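Local coordinates for KDGF (Halomonas sp., PDB 5FQ0), which is a nickel-bound cupin protein that probably takes part in the breakdown of uronates derived from pectin or alginate, at residues B[54-65]-B[93-104]. Sequence-based numbering, arbitrary orientation.
With NI (nickel (II) ion), chain H.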
loop_
_atom_site.group_PDB
_atom_site.type_symbol
_atom_site.label_atom_id
_atom_site.label_comp_id
_atom_site.label_asym_id
_atom_site.label_seq_id
_atom_site.Cartn_x
_atom_site.Cartn_y
_atom_site.Cartn_z
ATOM N N ASP B 54 10.183 -5.871 7.084
ATOM C CA ASP B 54 10.269 -4.519 6.514
ATOM C C ASP B 54 8.839 -3.965 6.536
ATOM O O ASP B 54 7.875 -4.731 6.467
ATOM C CB ASP B 54 10.770 -4.519 5.052
ATOM C CG ASP B 54 12.212 -5.020 4.904
ATOM O OD1 ASP B 54 13.028 -4.809 5.838
ATOM O OD2 ASP B 54 12.554 -5.542 3.821
ATOM N N GLN B 55 8.712 -2.649 6.665
ATOM C CA GLN B 55 7.425 -1.987 6.738
ATOM C C GLN B 55 7.429 -0.745 5.860
ATOM O O GLN B 55 8.410 0.024 5.844
ATOM C CB GLN B 55 7.060 -1.592 8.160
ATOM C CG GLN B 55 5.623 -1.045 8.212
ATOM C CD GLN B 55 5.215 -0.684 9.601
ATOM O OE1 GLN B 55 5.737 -1.254 10.545
ATOM N NE2 GLN B 55 4.269 0.273 9.752
ATOM N N ILE B 56 6.346 -0.562 5.104
ATOM C CA ILE B 56 6.051 0.728 4.493
ATOM C C ILE B 56 4.711 1.205 5.042
ATOM O O ILE B 56 3.751 0.416 5.128
ATOM C CB ILE B 56 6.053 0.656 2.928
ATOM C CG1 ILE B 56 7.497 0.446 2.405
ATOM C CG2 ILE B 56 5.479 1.948 2.300
ATOM C CD1 ILE B 56 7.576 0.089 0.944
ATOM N N GLY B 57 4.626 2.483 5.411
ATOM C CA GLY B 57 3.331 3.102 5.748
ATOM C C GLY B 57 2.948 4.117 4.686
ATOM O O GLY B 57 3.642 5.122 4.458
ATOM N N TYR B 58 1.869 3.842 3.970
ATOM C CA TYR B 58 1.398 4.748 2.950
ATOM C C TYR B 58 0.124 5.464 3.448
ATOM O O TYR B 58 -0.872 4.794 3.806
ATOM C CB TYR B 58 1.105 3.955 1.683
ATOM C CG TYR B 58 0.671 4.852 0.540
ATOM C CD1 TYR B 58 -0.680 5.195 0.363
ATOM C CD2 TYR B 58 1.604 5.370 -0.342
ATOM C CE1 TYR B 58 -1.076 6.019 -0.675
ATOM C CE2 TYR B 58 1.219 6.166 -1.396
ATOM C CZ TYR B 58 -0.113 6.494 -1.546
ATOM O OH TYR B 58 -0.481 7.317 -2.572
ATOM N N VAL B 59 0.159 6.801 3.486
ATOM C CA VAL B 59 -0.915 7.605 4.070
ATOM C C VAL B 59 -1.998 7.823 3.019
ATOM O O VAL B 59 -1.760 8.348 1.893
ATOM C CB VAL B 59 -0.443 8.972 4.648
ATOM C CG1 VAL B 59 -1.638 9.759 5.212
ATOM C CG2 VAL B 59 0.656 8.754 5.707
ATOM N N VAL B 60 -3.204 7.421 3.376
ATOM C CA VAL B 60 -4.307 7.629 2.419
ATOM C C VAL B 60 -5.377 8.641 2.853
ATOM O O VAL B 60 -6.093 9.146 2.000
ATOM C CB VAL B 60 -4.967 6.331 1.944
ATOM C CG1 VAL B 60 -3.946 5.286 1.512
ATOM C CG2 VAL B 60 -5.932 5.767 2.956
ATOM N N GLN B 61 -5.478 8.933 4.147
ATOM C CA GLN B 61 -6.473 9.901 4.663
ATOM C C GLN B 61 -5.966 10.512 5.980
ATOM O O GLN B 61 -5.275 9.839 6.756
ATOM C CB GLN B 61 -7.861 9.231 4.849
ATOM C CG GLN B 61 -9.011 10.176 5.200
ATOM C CD GLN B 61 -10.359 9.443 5.213
ATOM O OE1 GLN B 61 -10.963 9.257 4.159
ATOM N NE2 GLN B 61 -10.804 8.982 6.395
ATOM N N GLY B 62 -6.319 11.777 6.220
ATOM C CA GLY B 62 -5.916 12.493 7.437
ATOM C C GLY B 62 -4.443 12.860 7.329
ATOM O O GLY B 62 -3.982 13.230 6.255
ATOM N N ALA B 63 -3.715 12.707 8.440
ATOM C CA ALA B 63 -2.328 13.135 8.572
ATOM C C ALA B 63 -1.745 12.504 9.823
ATOM O O ALA B 63 -2.480 12.204 10.788
ATOM C CB ALA B 63 -2.226 14.664 8.635
ATOM N N PHE B 64 -0.438 12.256 9.772
ATOM C CA PHE B 64 0.332 11.672 10.884
ATOM C C PHE B 64 1.641 12.425 11.062
ATOM O O PHE B 64 2.257 12.843 10.063
ATOM C CB PHE B 64 0.744 10.225 10.555
ATOM C CG PHE B 64 -0.407 9.274 10.430
ATOM C CD1 PHE B 64 -1.131 9.170 9.234
ATOM C CD2 PHE B 64 -0.775 8.487 11.506
ATOM C CE1 PHE B 64 -2.207 8.275 9.139
ATOM C CE2 PHE B 64 -1.841 7.600 11.419
ATOM C CZ PHE B 64 -2.546 7.471 10.236
ATOM N N GLU B 65 2.100 12.548 12.309
ATOM C CA GLU B 65 3.519 12.823 12.487
ATOM C C GLU B 65 4.209 11.480 12.664
ATOM O O GLU B 65 3.890 10.713 13.586
ATOM C CB GLU B 65 3.853 13.742 13.654
ATOM C CG GLU B 65 5.366 13.670 13.865
ATOM C CD GLU B 65 5.984 14.775 14.693
ATOM O OE1 GLU B 65 6.230 15.872 14.134
ATOM O OE2 GLU B 65 6.287 14.523 15.879
ATOM N N ALA B 93 -1.319 10.208 15.109
ATOM C CA ALA B 93 -2.344 10.678 14.163
ATOM C C ALA B 93 -2.707 12.140 14.469
ATOM O O ALA B 93 -2.891 12.501 15.642
ATOM C CB ALA B 93 -3.578 9.831 14.286
ATOM N N LEU B 94 -2.833 12.962 13.426
ATOM C CA LEU B 94 -3.159 14.398 13.610
ATOM C C LEU B 94 -4.658 14.750 13.368
ATOM O O LEU B 94 -5.080 15.857 13.690
ATOM C CB LEU B 94 -2.222 15.295 12.737
ATOM C CG LEU B 94 -0.726 14.909 12.884
ATOM C CD1 LEU B 94 0.218 15.599 11.918
ATOM C CD2 LEU B 94 -0.290 15.150 14.322
ATOM N N GLU B 95 -5.449 13.831 12.801
ATOM C CA GLU B 95 -6.869 14.116 12.403
ATOM C C GLU B 95 -7.735 12.906 12.702
ATOM O O GLU B 95 -7.223 11.780 12.714
ATOM C CB GLU B 95 -6.999 14.409 10.895
ATOM C CG GLU B 95 -6.258 15.631 10.403
ATOM C CD GLU B 95 -6.574 15.949 8.955
ATOM O OE1 GLU B 95 -7.465 15.301 8.331
ATOM O OE2 GLU B 95 -5.921 16.872 8.442
ATOM N N PRO B 96 -9.038 13.108 12.935
ATOM C CA PRO B 96 -9.919 11.970 13.156
ATOM C C PRO B 96 -9.914 11.087 11.897
ATOM O O PRO B 96 -9.661 11.587 10.780
ATOM C CB PRO B 96 -11.291 12.619 13.322
ATOM C CG PRO B 96 -10.976 14.007 13.822
ATOM C CD PRO B 96 -9.767 14.385 13.025
ATOM N N ASP B 97 -10.178 9.800 12.083
ATOM C CA ASP B 97 -10.178 8.866 10.950
ATOM C C ASP B 97 -8.956 9.030 10.035
ATOM O O ASP B 97 -9.103 9.041 8.818
ATOM C CB ASP B 97 -11.471 9.065 10.140
ATOM C CG ASP B 97 -12.730 8.721 10.946
ATOM O OD1 ASP B 97 -12.637 8.007 11.958
ATOM O OD2 ASP B 97 -13.812 9.200 10.563
ATOM N N SER B 98 -7.750 9.184 10.605
ATOM C CA SER B 98 -6.566 9.202 9.758
ATOM C C SER B 98 -6.278 7.733 9.335
ATOM O O SER B 98 -6.310 6.833 10.176
ATOM C CB SER B 98 -5.370 9.788 10.499
ATOM O OG SER B 98 -5.565 11.175 10.713
ATOM N N LEU B 99 -6.032 7.502 8.046
ATOM C CA LEU B 99 -5.836 6.132 7.541
ATOM C C LEU B 99 -4.441 5.939 6.993
ATOM O O LEU B 99 -3.958 6.766 6.226
ATOM C CB LEU B 99 -6.854 5.815 6.422
ATOM C CG LEU B 99 -8.344 5.915 6.768
ATOM C CD1 LEU B 99 -9.195 5.674 5.499
ATOM C CD2 LEU B 99 -8.670 4.879 7.809
ATOM N N VAL B 100 -3.795 4.844 7.388
ATOM C CA VAL B 100 -2.488 4.496 6.819
ATOM C C VAL B 100 -2.561 3.022 6.378
ATOM O O VAL B 100 -3.128 2.167 7.069
ATOM C CB VAL B 100 -1.307 4.806 7.805
ATOM C CG1 VAL B 100 -1.479 4.085 9.158
ATOM C CG2 VAL B 100 0.070 4.519 7.180
ATOM N N ILE B 101 -2.002 2.736 5.216
ATOM C CA ILE B 101 -1.871 1.349 4.779
ATOM C C ILE B 101 -0.487 0.906 5.237
ATOM O O ILE B 101 0.532 1.429 4.726
ATOM C CB ILE B 101 -2.016 1.212 3.240
ATOM C CG1 ILE B 101 -3.217 1.983 2.725
ATOM C CG2 ILE B 101 -2.220 -0.243 2.868
ATOM C CD1 ILE B 101 -4.524 1.628 3.419
ATOM N N ASP B 102 -0.432 0.015 6.230
ATOM C CA ASP B 102 0.845 -0.583 6.595
ATOM C C ASP B 102 1.100 -1.794 5.702
ATOM O O ASP B 102 0.253 -2.689 5.622
ATOM C CB ASP B 102 0.864 -1.016 8.059
ATOM C CG ASP B 102 1.019 0.146 8.999
ATOM O OD1 ASP B 102 1.665 1.151 8.615
ATOM O OD2 ASP B 102 0.523 0.012 10.127
ATOM N N LEU B 103 2.265 -1.802 5.049
ATOM C CA LEU B 103 2.696 -2.875 4.141
ATOM C C LEU B 103 3.904 -3.598 4.746
ATOM O O LEU B 103 4.814 -2.945 5.257
ATOM C CB LEU B 103 3.075 -2.269 2.777
ATOM C CG LEU B 103 2.121 -1.108 2.437
ATOM C CD1 LEU B 103 2.680 -0.268 1.321
ATOM C CD2 LEU B 103 0.742 -1.657 2.065
ATOM N N PHE B 104 3.920 -4.926 4.671
ATOM C CA PHE B 104 4.954 -5.727 5.340
ATOM C C PHE B 104 5.514 -6.810 4.428
ATOM O O PHE B 104 4.807 -7.325 3.562
ATOM C CB PHE B 104 4.417 -6.424 6.611
ATOM C CG PHE B 104 3.935 -5.481 7.695
ATOM C CD1 PHE B 104 4.823 -4.960 8.641
ATOM C CD2 PHE B 104 2.581 -5.142 7.780
ATOM C CE1 PHE B 104 4.365 -4.131 9.656
ATOM C CE2 PHE B 104 2.109 -4.303 8.765
ATOM C CZ PHE B 104 3.003 -3.787 9.717
HETATM NI NI NI H . 5.803 -1.192 12.729
HETATM O O HOH W 1 -4.832 15.653 5.704
#
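Strands 54-61 and 98-104 run antiparallel, their axes 4.5 Å apart at closest approach. Ile56 pairs with Leu103 and Tyr58 with Ile101 through two-way backbone hydrogen bonds. Then the register slips: Val60 and Gln61 both face Leu99, a classic beta bulge. Val60 N lies 3.0 Å from Leu99 O, while the bond from Gln61 N is weak. Beyond the turn, Leu94 N bonds Ala63 O where strands 64-68 and 89-93 pair in the second sheet.

Gln55, Val59, Phe64, Val100, Asp102 and Phe104 face the barrel interior. The Gln55 chain is extended, with CG anti to the backbone N (chi1 -173°), and carries OE1 to 2.2 Å from nickel. His48, His50 and His89 bind the same ion. Gln55 NE2 bonds Asp102 OD1 weakly at 3.0 Å. It also hydrogen-bonds a citrate, probably from the crystallisation liquor. The Phe104 ring lies alongside, its CE1 3.3 Å from Gln55 OE1. Phe64 CZ touches Val100 CG1 at 3.7 Å. Ile56, Tyr58, Ile101 and Leu103 are on the other face. At the bulge Val60 CG1 meets Ile101 CG1. Gln61 NE2 bonds Asp97 O of the preceding loop, in the carbonyl plane (N-H...O 166°).

The paired strands thus supply one nickel ligand, and Asp102 and Phe104 probably limit how its amide can turn.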